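Local coordinates for hypothetical fimbrial assembly protein (PDB 3R4R) that is a putative component of the fimbrium tip, part of the surface filaments that mediate cell adhesion and biofilm formation, at residues 173-178 and 266-271; 196-201 and 232-237; 166-171 and 261-266. One frame throughout, in Å; residues are numbered along the deposited sequence. Where two conformers were deposited one is given.

Contact 1. Residues 173-178 and 266-271; sequences EYTGVY and YYRIKG
The carboxylate of E173 and the phenol of Y266 meet on one face of a parallel strand pair, where a single oxygen does the work: Y266 OH donates to E173 OE1 over 2.5 Å, arriving nearly along the C-O axis. The carboxylate is turned only 16° from the ring plane, and the two side chains cross at a slant, the acid reaching the tyrosine at its edge, not over its face. E173 gets there with CG anti to its own nitrogen (chi1 -177°) and the chain extended beyond. R268, paired with E173 across the ladder, brings NE to 3.6 Å from E173 OE1 in a long salt bridge, the oxygen at the edge of its guanidinium; NH1 has a weak ion pair with E283. With an alanine at Y266, E173 OE1 would probably lose its hydroxyl mate and depend more on the long approach of R268, leaving the carboxylate freer to turn.

Further along, T175 grips I269 O twice: its backbone N bonds at 2.9 Å, and OG1 adds a longer bond from above the carbonyl plane, on the same face. Y178 and K270 cross at about a right angle, K270 CG touching CD1 of the ring at 3.6 Å. On the other face Y174 and I269 pack next to W280, and the Y174 hydroxyl bonds F189 O.

Backbone bonds run from E173 N to Y267 O and on to Y178 N with G271 O, the strand directions 24° apart. Such a ladder joins strands 161-179 and 266-273 as parallel neighbours in the C-terminal domain, which belongs to the transthyretin-like clan.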
ATOM      1  N   GLU A 173     -12.182   2.497  -8.201  1.00 38.15           N
ATOM      2  CA  GLU A 173     -12.718   2.290  -9.544  1.00 37.07           C
ATOM      3  C   GLU A 173     -14.042   3.067  -9.732  1.00 41.92           C
ATOM      4  O   GLU A 173     -15.009   2.789  -9.035  1.00 42.72           O
ATOM      5  CB  GLU A 173     -12.936   0.788  -9.826  1.00 38.50           C
ATOM      6  CG  GLU A 173     -13.441   0.514 -11.248  1.00 48.03           C
ATOM      7  CD  GLU A 173     -13.791  -0.910 -11.646  1.00 68.57           C
ATOM      8  OE1 GLU A 173     -13.897  -1.782 -10.753  1.00 64.66           O
ATOM      9  OE2 GLU A 173     -14.011  -1.143 -12.858  1.00 67.24           O
ATOM     10  N   TYR A 174     -14.083   4.040 -10.647  1.00 40.14           N
ATOM     11  CA  TYR A 174     -15.337   4.724 -10.999  1.00 43.08           C
ATOM     12  C   TYR A 174     -16.034   3.854 -12.040  1.00 45.56           C
ATOM     13  O   TYR A 174     -15.446   3.587 -13.089  1.00 43.83           O
ATOM     14  CB  TYR A 174     -15.110   6.173 -11.479  1.00 45.63           C
ATOM     15  CG  TYR A 174     -16.304   6.785 -12.189  1.00 50.09           C
ATOM     16  CD1 TYR A 174     -17.417   7.219 -11.476  1.00 55.10           C
ATOM     17  CD2 TYR A 174     -16.293   6.985 -13.564  1.00 50.81           C
ATOM     18  CE1 TYR A 174     -18.505   7.810 -12.120  1.00 59.65           C
ATOM     19  CE2 TYR A 174     -17.377   7.569 -14.221  1.00 54.16           C
ATOM     20  CZ  TYR A 174     -18.480   7.985 -13.494  1.00 64.90           C
ATOM     21  OH  TYR A 174     -19.553   8.549 -14.140  1.00 67.47           O
ATOM     22  N   THR A 175     -17.245   3.354 -11.729  1.00 44.08           N
ATOM     23  CA  THR A 175     -17.937   2.398 -12.600  1.00 44.91           C
ATOM     24  C   THR A 175     -19.112   3.038 -13.389  1.00 53.26           C
ATOM     25  O   THR A 175     -19.817   2.312 -14.088  1.00 54.38           O
ATOM     26  CB  THR A 175     -18.458   1.208 -11.780  1.00 52.53           C
ATOM     27  OG1 THR A 175     -19.324   1.668 -10.731  1.00 59.65           O
ATOM     28  CG2 THR A 175     -17.328   0.369 -11.201  1.00 43.98           C
ATOM     29  N   GLY A 176     -19.247   4.368 -13.363  1.00 50.04           N
ATOM     30  CA  GLY A 176     -20.259   5.063 -14.148  1.00 50.46           C
ATOM     31  C   GLY A 176     -21.477   5.522 -13.394  1.00 58.95           C
ATOM     32  O   GLY A 176     -21.497   5.505 -12.158  1.00 58.74           O
ATOM     33  N   VAL A 177     -22.506   5.953 -14.171  1.00 58.75           N
ATOM     34  CA  VAL A 177     -23.818   6.427 -13.739  1.00 61.38           C
ATOM     35  C   VAL A 177     -24.862   5.472 -14.359  1.00 66.94           C
ATOM     36  O   VAL A 177     -24.785   5.138 -15.553  1.00 66.94           O
ATOM     37  CB  VAL A 177     -24.059   7.929 -14.091  1.00 65.86           C
ATOM     38  CG1 VAL A 177     -25.494   8.364 -13.783  1.00 68.78           C
ATOM     39  CG2 VAL A 177     -23.066   8.824 -13.357  1.00 64.45           C
ATOM     40  N   TYR A 178     -25.803   5.008 -13.507  1.00 63.48           N
ATOM     41  CA  TYR A 178     -26.835   4.034 -13.837  1.00 64.74           C
ATOM     42  C   TYR A 178     -28.234   4.587 -13.581  1.00 72.06           C
ATOM     43  O   TYR A 178     -28.391   5.538 -12.820  1.00 72.25           O
ATOM     44  CB  TYR A 178     -26.622   2.759 -13.006  1.00 64.82           C
ATOM     45  CG  TYR A 178     -25.314   2.053 -13.275  1.00 63.38           C
ATOM     46  CD1 TYR A 178     -24.130   2.499 -12.702  1.00 62.75           C
ATOM     47  CD2 TYR A 178     -25.273   0.883 -14.022  1.00 64.40           C
ATOM     48  CE1 TYR A 178     -22.927   1.842 -12.927  1.00 58.48           C
ATOM     49  CE2 TYR A 178     -24.076   0.214 -14.252  1.00 63.14           C
ATOM     50  CZ  TYR A 178     -22.905   0.694 -13.696  1.00 67.88           C
ATOM     51  OH  TYR A 178     -21.720   0.038 -13.914  1.00 69.94           O
ATOM     52  N   TYR A 266     -10.173  -1.783  -1.709  1.00 40.46           N
ATOM     53  CA  TYR A 266     -10.621  -1.578  -3.095  1.00 40.43           C
ATOM     54  C   TYR A 266     -12.052  -1.056  -3.044  1.00 46.06           C
ATOM     55  O   TYR A 266     -12.912  -1.629  -2.385  1.00 48.83           O
ATOM     56  CB  TYR A 266     -10.464  -2.874  -3.931  1.00 42.42           C
ATOM     57  CG  TYR A 266     -11.143  -2.970  -5.293  1.00 46.27           C
ATOM     58  CD1 TYR A 266     -11.240  -1.859  -6.133  1.00 46.91           C
ATOM     59  CD2 TYR A 266     -11.538  -4.203  -5.808  1.00 48.86           C
ATOM     60  CE1 TYR A 266     -11.830  -1.955  -7.395  1.00 48.03           C
ATOM     61  CE2 TYR A 266     -12.106  -4.316  -7.075  1.00 51.21           C
ATOM     62  CZ  TYR A 266     -12.257  -3.191  -7.868  1.00 57.74           C
ATOM     63  OH  TYR A 266     -12.838  -3.349  -9.114  1.00 53.43           O
ATOM     64  N   TYR A 267     -12.270   0.090  -3.694  1.00 42.50           N
ATOM     65  CA  TYR A 267     -13.534   0.808  -3.716  1.00 43.11           C
ATOM     66  C   TYR A 267     -14.083   0.965  -5.118  1.00 48.21           C
ATOM     67  O   TYR A 267     -13.315   1.037  -6.080  1.00 45.73           O
ATOM     68  CB  TYR A 267     -13.345   2.201  -3.104  1.00 44.12           C
ATOM     69  CG  TYR A 267     -12.834   2.181  -1.676  1.00 47.04           C
ATOM     70  CD1 TYR A 267     -13.703   1.973  -0.607  1.00 51.71           C
ATOM     71  CD2 TYR A 267     -11.485   2.397  -1.390  1.00 45.67           C
ATOM     72  CE1 TYR A 267     -13.238   1.937   0.706  1.00 53.45           C
ATOM     73  CE2 TYR A 267     -11.009   2.364  -0.076  1.00 46.47           C
ATOM     74  CZ  TYR A 267     -11.892   2.142   0.970  1.00 55.59           C
ATOM     75  OH  TYR A 267     -11.459   2.105   2.272  1.00 52.97           O
ATOM     76  N   ARG A 268     -15.416   1.030  -5.228  1.00 49.01           N
ATOM     77  CA  ARG A 268     -16.127   1.310  -6.471  1.00 49.71           C
ATOM     78  C   ARG A 268     -17.104   2.479  -6.257  1.00 55.13           C
ATOM     79  O   ARG A 268     -17.899   2.454  -5.316  1.00 57.63           O
ATOM     80  CB  ARG A 268     -16.872   0.084  -7.049  1.00 51.90           C
ATOM     81  CG  ARG A 268     -16.005  -1.121  -7.427  1.00 55.64           C
ATOM     82  CD  ARG A 268     -16.814  -2.081  -8.269  1.00 50.89           C
ATOM     83  NE  ARG A 268     -16.183  -3.389  -8.454  1.00 55.54           N
ATOM     84  CZ  ARG A 268     -16.667  -4.533  -7.976  1.00 75.43           C
ATOM     85  NH1 ARG A 268     -17.829  -4.555  -7.326  1.00 71.81           N
ATOM     86  NH2 ARG A 268     -16.029  -5.673  -8.201  1.00 61.93           N
ATOM     87  N   ILE A 269     -17.032   3.499  -7.137  1.00 50.04           N
ATOM     88  CA  ILE A 269     -17.917   4.667  -7.123  1.00 50.47           C
ATOM     89  C   ILE A 269     -18.892   4.507  -8.275  1.00 57.37           C
ATOM     90  O   ILE A 269     -18.523   4.506  -9.453  1.00 55.48           O
ATOM     91  CB  ILE A 269     -17.189   6.042  -7.158  1.00 51.64           C
ATOM     92  CG1 ILE A 269     -16.219   6.186  -5.969  1.00 51.45           C
ATOM     93  CG2 ILE A 269     -18.202   7.190  -7.185  1.00 52.49           C
ATOM     94  CD1 ILE A 269     -15.507   7.556  -5.846  1.00 64.01           C
ATOM     95  N   LYS A 270     -20.149   4.395  -7.894  1.00 58.94           N
ATOM     96  CA  LYS A 270     -21.316   4.222  -8.743  1.00 61.04           C
ATOM     97  C   LYS A 270     -22.327   5.330  -8.440  1.00 64.61           C
ATOM     98  O   LYS A 270     -22.504   5.695  -7.281  1.00 63.28           O
ATOM     99  CB  LYS A 270     -21.900   2.811  -8.474  1.00 66.21           C
ATOM    100  CG  LYS A 270     -23.145   2.413  -9.241  1.00 87.80           C
ATOM    101  CD  LYS A 270     -23.694   1.037  -8.821  1.00 98.83           C
ATOM    102  CE  LYS A 270     -22.783  -0.127  -9.140  1.00113.18           C
ATOM    103  NZ  LYS A 270     -23.397  -1.409  -8.713  1.00127.45           N
ATOM    104  N   GLY A 271     -22.951   5.857  -9.493  1.00 61.71           N
ATOM    105  CA  GLY A 271     -23.968   6.893  -9.401  1.00 64.52           C
ATOM    106  C   GLY A 271     -25.321   6.411  -9.875  1.00 70.44           C
ATOM    107  O   GLY A 271     -25.402   5.578 -10.788  1.00 68.15           O
TER

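Contact 2. Residues 196-201 and 232-237; sequences GLNASS and YEISDA. With EDO (1,2-ethanediol), chain G.
N198 and Y232 join the segments within the C-terminal domain of transthyretin-like kinship, and the side chain of N198 closes an Asx turn as it does so. Its ND2 donates to E233 O at 2.8 Å, the acceptor lying close to the amide plane, but the hydrogen bond is bent, with an N-H...O angle of 143°. OD1 turns to its own segment and accepts from the backbone N of S200, two residues on, from above the carbonyl plane. With CG anti to the backbone N (chi1 -176°), the amide is carried across to the partner segment, while the main-chain O of N198 receives Y232 N in an almost straight bond of 3.2 Å.

The ring of Y232 is held from two directions. S201 CB sits over one face, 3.8 Å from the centroid and offset toward the rim, a CH-pi contact; A199 O comes in at the edge, close to CE2. I234 closes the other end, its CG1 against N198 CB at 3.7 Å and its CD1 against the carbonyl of G196, whose positive phi suits a glycine.

What positions this first shell lies just beyond it. N198 ND2 also bonds A215 O, and OD1 also receives S217 N, so both ends of the buried amide are engaged and its rotation is fixed. The Y232 hydroxyl reaches K134 O, and E233 turns its carboxylate to K263 and to the backbone N of E212 and of N213. Between the segments a single water completes the link, donating to S201 OG at 3.0 Å and accepting from E233 N at 3.1 Å.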
ATOM      1  N   GLY A 196      -7.555  16.087  -5.545  1.00 53.18           N
ATOM      2  CA  GLY A 196      -7.332  15.815  -4.130  1.00 53.02           C
ATOM      3  C   GLY A 196      -6.669  14.499  -3.791  1.00 53.52           C
ATOM      4  O   GLY A 196      -6.609  14.143  -2.616  1.00 53.43           O
ATOM      5  N   LEU A 197      -6.185  13.754  -4.802  1.00 47.48           N
ATOM      6  CA  LEU A 197      -5.473  12.483  -4.588  1.00 43.74           C
ATOM      7  C   LEU A 197      -4.155  12.792  -3.894  1.00 46.07           C
ATOM      8  O   LEU A 197      -3.585  13.861  -4.140  1.00 46.95           O
ATOM      9  CB  LEU A 197      -5.265  11.707  -5.919  1.00 41.38           C
ATOM     10  CG  LEU A 197      -6.533  11.289  -6.669  1.00 45.40           C
ATOM     11  CD1 LEU A 197      -6.208  10.719  -8.024  1.00 42.39           C
ATOM     12  CD2 LEU A 197      -7.391  10.308  -5.851  1.00 46.45           C
ATOM     13  N   ASN A 198      -3.705  11.894  -2.985  1.00 40.74           N
ATOM     14  CA  ASN A 198      -2.514  12.091  -2.153  1.00 38.92           C
ATOM     15  C   ASN A 198      -1.318  11.314  -2.674  1.00 39.59           C
ATOM     16  O   ASN A 198      -1.414  10.111  -2.917  1.00 39.96           O
ATOM     17  CB  ASN A 198      -2.813  11.654  -0.706  1.00 39.32           C
ATOM     18  CG  ASN A 198      -1.705  11.897   0.299  1.00 52.93           C
ATOM     19  OD1 ASN A 198      -0.677  12.511   0.005  1.00 48.63           O
ATOM     20  ND2 ASN A 198      -1.908  11.445   1.530  1.00 44.36           N
ATOM     21  N   ALA A 199      -0.159  11.996  -2.760  1.00 35.31           N
ATOM     22  CA  ALA A 199       1.107  11.428  -3.248  1.00 32.30           C
ATOM     23  C   ALA A 199       2.127  11.192  -2.109  1.00 35.95           C
ATOM     24  O   ALA A 199       3.149  10.589  -2.363  1.00 36.03           O
ATOM     25  CB  ALA A 199       1.715  12.354  -4.287  1.00 33.43           C
ATOM     26  N   SER A 200       1.851  11.617  -0.875  1.00 34.54           N
ATOM     27  CA  SER A 200       2.775  11.429   0.264  1.00 34.08           C
ATOM     28  C   SER A 200       2.218  10.461   1.336  1.00 39.37           C
ATOM     29  O   SER A 200       1.001  10.363   1.531  1.00 38.86           O
ATOM     30  CB  SER A 200       3.091  12.759   0.921  1.00 36.39           C
ATOM     31  OG  SER A 200       3.922  13.517   0.056  1.00 42.96           O
ATOM     32  N   SER A 201       3.121   9.707   2.007  1.00 37.28           N
ATOM     33  CA  SER A 201       2.685   8.753   3.032  1.00 37.07           C
ATOM     34  C   SER A 201       3.767   8.410   4.018  1.00 42.50           C
ATOM     35  O   SER A 201       4.961   8.502   3.707  1.00 42.37           O
ATOM     36  CB  SER A 201       2.208   7.447   2.396  1.00 38.18           C
ATOM     37  OG  SER A 201       1.664   6.544   3.346  1.00 43.26           O
ATOM     38  N   TYR A 232      -2.756   7.576  -1.585  1.00 37.67           N
ATOM     39  CA  TYR A 232      -2.408   7.222  -0.236  1.00 36.21           C
ATOM     40  C   TYR A 232      -3.511   7.776   0.662  1.00 45.38           C
ATOM     41  O   TYR A 232      -4.178   8.728   0.246  1.00 46.22           O
ATOM     42  CB  TYR A 232      -1.006   7.728   0.150  1.00 36.45           C
ATOM     43  CG  TYR A 232       0.172   7.149  -0.599  1.00 32.96           C
ATOM     44  CD1 TYR A 232       0.393   5.772  -0.628  1.00 33.01           C
ATOM     45  CD2 TYR A 232       1.194   7.972  -1.060  1.00 33.64           C
ATOM     46  CE1 TYR A 232       1.508   5.229  -1.269  1.00 31.43           C
ATOM     47  CE2 TYR A 232       2.351   7.442  -1.638  1.00 32.76           C
ATOM     48  CZ  TYR A 232       2.495   6.069  -1.754  1.00 36.11           C
ATOM     49  OH  TYR A 232       3.608   5.537  -2.350  1.00 38.34           O
ATOM     50  N   GLU A 233      -3.771   7.159   1.842  1.00 45.01           N
ATOM     51  CA  GLU A 233      -4.725   7.647   2.867  1.00 47.21           C
ATOM     52  C   GLU A 233      -4.642   9.144   3.136  1.00 52.58           C
ATOM     53  O   GLU A 233      -3.555   9.728   3.039  1.00 52.54           O
ATOM     54  CB  GLU A 233      -4.471   6.973   4.225  1.00 49.33           C
ATOM     55  CG  GLU A 233      -4.791   5.513   4.321  1.00 54.91           C
ATOM     56  CD  GLU A 233      -4.596   4.946   5.705  1.00 62.72           C
ATOM     57  OE1 GLU A 233      -3.711   5.400   6.475  1.00 52.39           O
ATOM     58  OE2 GLU A 233      -5.318   3.972   5.992  1.00 57.60           O
ATOM     59  N   ILE A 234      -5.763   9.740   3.561  1.00 49.66           N
ATOM     60  CA  ILE A 234      -5.861  11.149   3.903  1.00 50.57           C
ATOM     61  C   ILE A 234      -6.598  11.238   5.234  1.00 59.61           C
ATOM     62  O   ILE A 234      -7.805  10.989   5.253  1.00 60.91           O
ATOM     63  CB  ILE A 234      -6.551  11.910   2.759  1.00 53.39           C
ATOM     64  CG1 ILE A 234      -5.811  11.675   1.409  1.00 50.57           C
ATOM     65  CG2 ILE A 234      -6.666  13.388   3.122  1.00 57.28           C
ATOM     66  CD1 ILE A 234      -6.497  12.090   0.124  1.00 59.02           C
ATOM     67  N   SER A 235      -5.863  11.583   6.342  1.00 59.02           N
ATOM     68  CA  SER A 235      -6.398  11.678   7.707  0.50 62.20           C
ATOM     69  C   SER A 235      -7.306  12.902   7.906  1.00 69.92           C
ATOM     70  O   SER A 235      -8.306  12.790   8.629  1.00 71.93           O
ATOM     71  CB  SER A 235      -5.269  11.742   8.732  0.50 65.57           C
ATOM     72  OG  SER A 235      -4.454  12.889   8.554  0.50 74.68           O
ATOM     73  N   ASP A 236      -6.946  14.074   7.313  1.00 67.21           N
ATOM     74  CA  ASP A 236      -7.743  15.299   7.487  1.00 71.39           C
ATOM     75  C   ASP A 236      -9.206  15.023   7.119  1.00 79.68           C
ATOM     76  O   ASP A 236      -9.510  14.532   6.022  1.00 77.50           O
ATOM     77  CB  ASP A 236      -7.177  16.469   6.660  1.00 73.38           C
ATOM     78  CG  ASP A 236      -7.829  17.831   6.880  1.00 89.57           C
ATOM     79  OD1 ASP A 236      -8.682  17.950   7.783  1.00 95.04           O
ATOM     80  OD2 ASP A 236      -7.456  18.786   6.175  1.00 95.81           O
ATOM     81  N   ALA A 237     -10.099  15.294   8.085  1.00 81.59           N
ATOM     82  CA  ALA A 237     -11.545  15.094   7.965  1.00 83.92           C
ATOM     83  C   ALA A 237     -12.194  16.161   7.064  1.00 89.94           C
ATOM     84  O   ALA A 237     -13.329  15.968   6.621  1.00 90.50           O
ATOM     85  CB  ALA A 237     -12.180  15.130   9.350  1.00 88.76           C
TER
HETATM   86  C1  EDO G 323      -6.700  18.680  -0.688  1.00 54.95           C
HETATM   87  O1  EDO G 323      -5.909  18.557  -1.869  1.00 56.23           O
HETATM   88  C2  EDO G 323      -7.866  17.708  -0.770  1.00 55.69           C
HETATM   89  O2  EDO G 323      -7.389  16.354  -0.868  1.00 66.39           O
HETATM   90  O   HOH W   1      -1.120   5.739   2.746  1.00 32.68           O

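Contact 3. Residues 166-171 and 261-266; sequences IQLSAK and FIKGNY. With EDO (1,2-ethanediol), chain E.
Residues S169 to K171 run beside a type II turn, I262 to N265, held by two nearly straight backbone bonds, G264 N to S169 O at 3.0 Å and K171 N to N265 O at 2.9 Å, with K171 and Y266 forming one parallel bridge.

K171 lies over the ring of Y266. Fully extended, with CG anti to the backbone N (chi1 178°), it carries CD to 3.6 Å from Y266 CD1 and sets NZ 4.3 Å from the ring centroid, only 8° off the normal, a cation-pi contact backed by CH-pi packing from CE. The ammonium also forms a salt bridge with E41, so the ring probably adds a second, weaker attraction.

Within the transthyretin-like C-terminal domain, this is where the turn leads into strand 266-273 and so brings it beside strand 161-179. G264, at positive phi, suits the third position of the turn, and N265 ND2 folds back to I262 O from above the carbonyl plane while also bonding T208 O.

At the other end K263 slants across I166 and L168, where strand 161-179 is broken. K263 CB lies 3.2 Å from L168 O, and K263 CD is 3.9 Å from I166 CD1 and near L168 CD1, an aliphatic stem whose NZ goes on to a salt bridge with E212. A170 CB rests on F261 CB at 4.0 Å and on I262 O. An ethanediol, probably from crystallisation, bonds S169 O weakly through its O1.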
ATOM      1  N   ILE A 166       0.844  -5.222   3.339  1.00 39.25           N
ATOM      2  CA  ILE A 166      -0.402  -4.552   2.961  1.00 38.16           C
ATOM      3  C   ILE A 166      -0.073  -3.542   1.889  1.00 41.25           C
ATOM      4  O   ILE A 166       1.040  -3.025   1.836  1.00 41.72           O
ATOM      5  CB  ILE A 166      -1.196  -3.880   4.132  1.00 41.55           C
ATOM      6  CG1 ILE A 166      -0.418  -2.655   4.740  1.00 40.71           C
ATOM      7  CG2 ILE A 166      -1.627  -4.901   5.178  1.00 43.21           C
ATOM      8  CD1 ILE A 166      -1.267  -1.625   5.432  1.00 46.73           C
ATOM      9  N   GLN A 167      -1.071  -3.207   1.109  1.00 35.85           N
ATOM     10  CA  GLN A 167      -1.098  -2.175   0.094  1.00 33.74           C
ATOM     11  C   GLN A 167      -1.163  -0.823   0.813  1.00 37.57           C
ATOM     12  O   GLN A 167      -2.073  -0.615   1.610  1.00 39.40           O
ATOM     13  CB  GLN A 167      -2.339  -2.480  -0.768  1.00 35.71           C
ATOM     14  CG  GLN A 167      -2.195  -2.276  -2.242  1.00 39.06           C
ATOM     15  CD  GLN A 167      -1.282  -3.212  -2.917  1.00 47.75           C
ATOM     16  OE1 GLN A 167      -0.257  -2.793  -3.440  1.00 43.43           O
ATOM     17  NE2 GLN A 167      -1.681  -4.474  -3.010  1.00 45.80           N
ATOM     18  N   LEU A 168      -0.161   0.052   0.637  1.00 33.50           N
ATOM     19  CA  LEU A 168      -0.099   1.348   1.319  1.00 33.39           C
ATOM     20  C   LEU A 168      -1.087   2.360   0.678  1.00 36.72           C
ATOM     21  O   LEU A 168      -1.452   3.340   1.291  1.00 35.97           O
ATOM     22  CB  LEU A 168       1.349   1.903   1.289  1.00 32.26           C
ATOM     23  CG  LEU A 168       1.686   3.114   2.145  1.00 33.42           C
ATOM     24  CD1 LEU A 168       1.324   2.876   3.619  1.00 35.47           C
ATOM     25  CD2 LEU A 168       3.109   3.467   1.994  1.00 31.61           C
ATOM     26  N   SER A 169      -1.536   2.084  -0.520  1.00 35.94           N
ATOM     27  CA  SER A 169      -2.517   2.891  -1.222  1.00 35.19           C
ATOM     28  C   SER A 169      -3.884   2.246  -1.182  1.00 38.00           C
ATOM     29  O   SER A 169      -4.010   1.056  -0.883  1.00 35.80           O
ATOM     30  CB  SER A 169      -2.092   3.098  -2.676  1.00 36.60           C
ATOM     31  OG  SER A 169      -2.058   1.869  -3.378  1.00 45.83           O
ATOM     32  N   ALA A 170      -4.907   3.049  -1.479  1.00 36.65           N
ATOM     33  CA  ALA A 170      -6.273   2.606  -1.709  1.00 37.26           C
ATOM     34  C   ALA A 170      -6.524   2.523  -3.215  1.00 38.80           C
ATOM     35  O   ALA A 170      -5.966   3.334  -3.961  1.00 37.74           O
ATOM     36  CB  ALA A 170      -7.253   3.546  -1.041  1.00 39.64           C
ATOM     37  N   LYS A 171      -7.310   1.523  -3.667  1.00 34.96           N
ATOM     38  CA  LYS A 171      -7.669   1.347  -5.070  1.00 35.44           C
ATOM     39  C   LYS A 171      -9.106   1.845  -5.273  1.00 40.92           C
ATOM     40  O   LYS A 171     -10.016   1.444  -4.543  1.00 42.55           O
ATOM     41  CB  LYS A 171      -7.493  -0.129  -5.486  1.00 39.47           C
ATOM     42  CG  LYS A 171      -7.879  -0.462  -6.946  1.00 46.04           C
ATOM     43  CD  LYS A 171      -7.769  -1.974  -7.204  1.00 44.66           C
ATOM     44  CE  LYS A 171      -8.205  -2.371  -8.588  1.00 51.69           C
ATOM     45  NZ  LYS A 171      -8.054  -3.836  -8.804  1.00 62.78           N
ATOM     46  N   PHE A 261     -11.267   6.431   2.136  1.00 49.80           N
ATOM     47  CA  PHE A 261     -10.411   5.560   1.336  1.00 45.44           C
ATOM     48  C   PHE A 261      -9.188   5.154   2.157  1.00 51.45           C
ATOM     49  O   PHE A 261      -8.225   5.916   2.274  1.00 53.40           O
ATOM     50  CB  PHE A 261     -10.016   6.268   0.035  1.00 44.29           C
ATOM     51  CG  PHE A 261     -11.202   6.848  -0.691  1.00 46.66           C
ATOM     52  CD1 PHE A 261     -12.002   6.048  -1.504  1.00 49.50           C
ATOM     53  CD2 PHE A 261     -11.523   8.192  -0.565  1.00 50.04           C
ATOM     54  CE1 PHE A 261     -13.098   6.580  -2.174  1.00 51.94           C
ATOM     55  CE2 PHE A 261     -12.647   8.707  -1.186  1.00 54.50           C
ATOM     56  CZ  PHE A 261     -13.412   7.908  -2.018  1.00 52.75           C
ATOM     57  N   ILE A 262      -9.260   3.964   2.770  1.00 45.02           N
ATOM     58  CA  ILE A 262      -8.230   3.437   3.655  1.00 43.13           C
ATOM     59  C   ILE A 262      -7.289   2.549   2.848  1.00 46.17           C
ATOM     60  O   ILE A 262      -7.725   1.844   1.953  1.00 47.72           O
ATOM     61  CB  ILE A 262      -8.895   2.663   4.844  1.00 47.64           C
ATOM     62  CG1 ILE A 262      -9.900   3.548   5.627  1.00 50.48           C
ATOM     63  CG2 ILE A 262      -7.861   2.052   5.808  1.00 46.39           C
ATOM     64  CD1 ILE A 262     -11.028   2.757   6.344  1.00 40.98           C
ATOM     65  N   LYS A 263      -5.992   2.614   3.154  1.00 41.79           N
ATOM     66  CA  LYS A 263      -4.948   1.789   2.559  1.00 38.94           C
ATOM     67  C   LYS A 263      -5.298   0.298   2.644  1.00 43.61           C
ATOM     68  O   LYS A 263      -5.772  -0.179   3.689  1.00 46.41           O
ATOM     69  CB  LYS A 263      -3.608   2.043   3.265  1.00 38.29           C
ATOM     70  CG  LYS A 263      -3.592   1.601   4.730  1.00 32.55           C
ATOM     71  CD  LYS A 263      -2.355   2.095   5.455  1.00 26.46           C
ATOM     72  CE  LYS A 263      -2.457   1.900   6.943  1.00 35.56           C
ATOM     73  NZ  LYS A 263      -3.620   2.625   7.574  1.00 32.40           N
ATOM     74  N   GLY A 264      -5.021  -0.420   1.568  1.00 35.87           N
ATOM     75  CA  GLY A 264      -5.249  -1.852   1.514  1.00 36.04           C
ATOM     76  C   GLY A 264      -6.677  -2.222   1.233  1.00 41.19           C
ATOM     77  O   GLY A 264      -7.063  -3.357   1.498  1.00 42.81           O
ATOM     78  N   ASN A 265      -7.465  -1.270   0.699  1.00 37.98           N
ATOM     79  CA  ASN A 265      -8.863  -1.504   0.353  1.00 40.25           C
ATOM     80  C   ASN A 265      -9.144  -1.155  -1.123  1.00 42.29           C
ATOM     81  O   ASN A 265      -8.422  -0.353  -1.712  1.00 42.37           O
ATOM     82  CB  ASN A 265      -9.796  -0.703   1.267  1.00 46.99           C
ATOM     83  CG  ASN A 265      -9.828  -1.159   2.707  1.00 54.75           C
ATOM     84  OD1 ASN A 265     -10.531  -2.101   3.070  1.00 48.72           O
ATOM     85  ND2 ASN A 265      -9.114  -0.464   3.557  1.00 45.05           N
ATOM     86  N   TYR A 266     -10.173  -1.783  -1.709  1.00 40.46           N
ATOM     87  CA  TYR A 266     -10.621  -1.578  -3.095  1.00 40.43           C
ATOM     88  C   TYR A 266     -12.052  -1.056  -3.044  1.00 46.06           C
ATOM     89  O   TYR A 266     -12.912  -1.629  -2.385  1.00 48.83           O
ATOM     90  CB  TYR A 266     -10.464  -2.874  -3.931  1.00 42.42           C
ATOM     91  CG  TYR A 266     -11.143  -2.970  -5.293  1.00 46.27           C
ATOM     92  CD1 TYR A 266     -11.240  -1.859  -6.133  1.00 46.91           C
ATOM     93  CD2 TYR A 266     -11.538  -4.203  -5.808  1.00 48.86           C
ATOM     94  CE1 TYR A 266     -11.830  -1.955  -7.395  1.00 48.03           C
ATOM     95  CE2 TYR A 266     -12.106  -4.316  -7.075  1.00 51.21           C
ATOM     96  CZ  TYR A 266     -12.257  -3.191  -7.868  1.00 57.74           C
ATOM     97  OH  TYR A 266     -12.838  -3.349  -9.114  1.00 53.43           O
TER
HETATM   98  C1  EDO E 321      -5.646  -1.924  -2.338  1.00 55.00           C
HETATM   99  O1  EDO E 321      -4.825  -1.220  -3.291  1.00 56.01           O
HETATM  100  C2  EDO E 321      -6.094  -3.253  -2.955  1.00 57.03           C
HETATM  101  O2  EDO E 321      -6.462  -4.182  -1.921  1.00 66.06           O

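Overall arrangement
Followed from the N terminus, strand 161-179 supplies the first half of contact 3 (166-171) and then of contact 1 (173-178). The chain next passes through 196-201, and after about thirty residues contact 2 closes the shortest of the three loops at 232-237. Only later do 261-266 and 266-271 return to strand 161-179, closing contacts 3 and 1 in the order in which they opened, so these two cross, and both enclose contact 2. Contacts 1 and 3 share Y266 and continue one strand pairing; contact 2, centred 11 Å from the centre of contact 3, ties strand 191-202 to the loop after strand 228-232, and E233 of that loop meets K263 of the turn before strand 266-273.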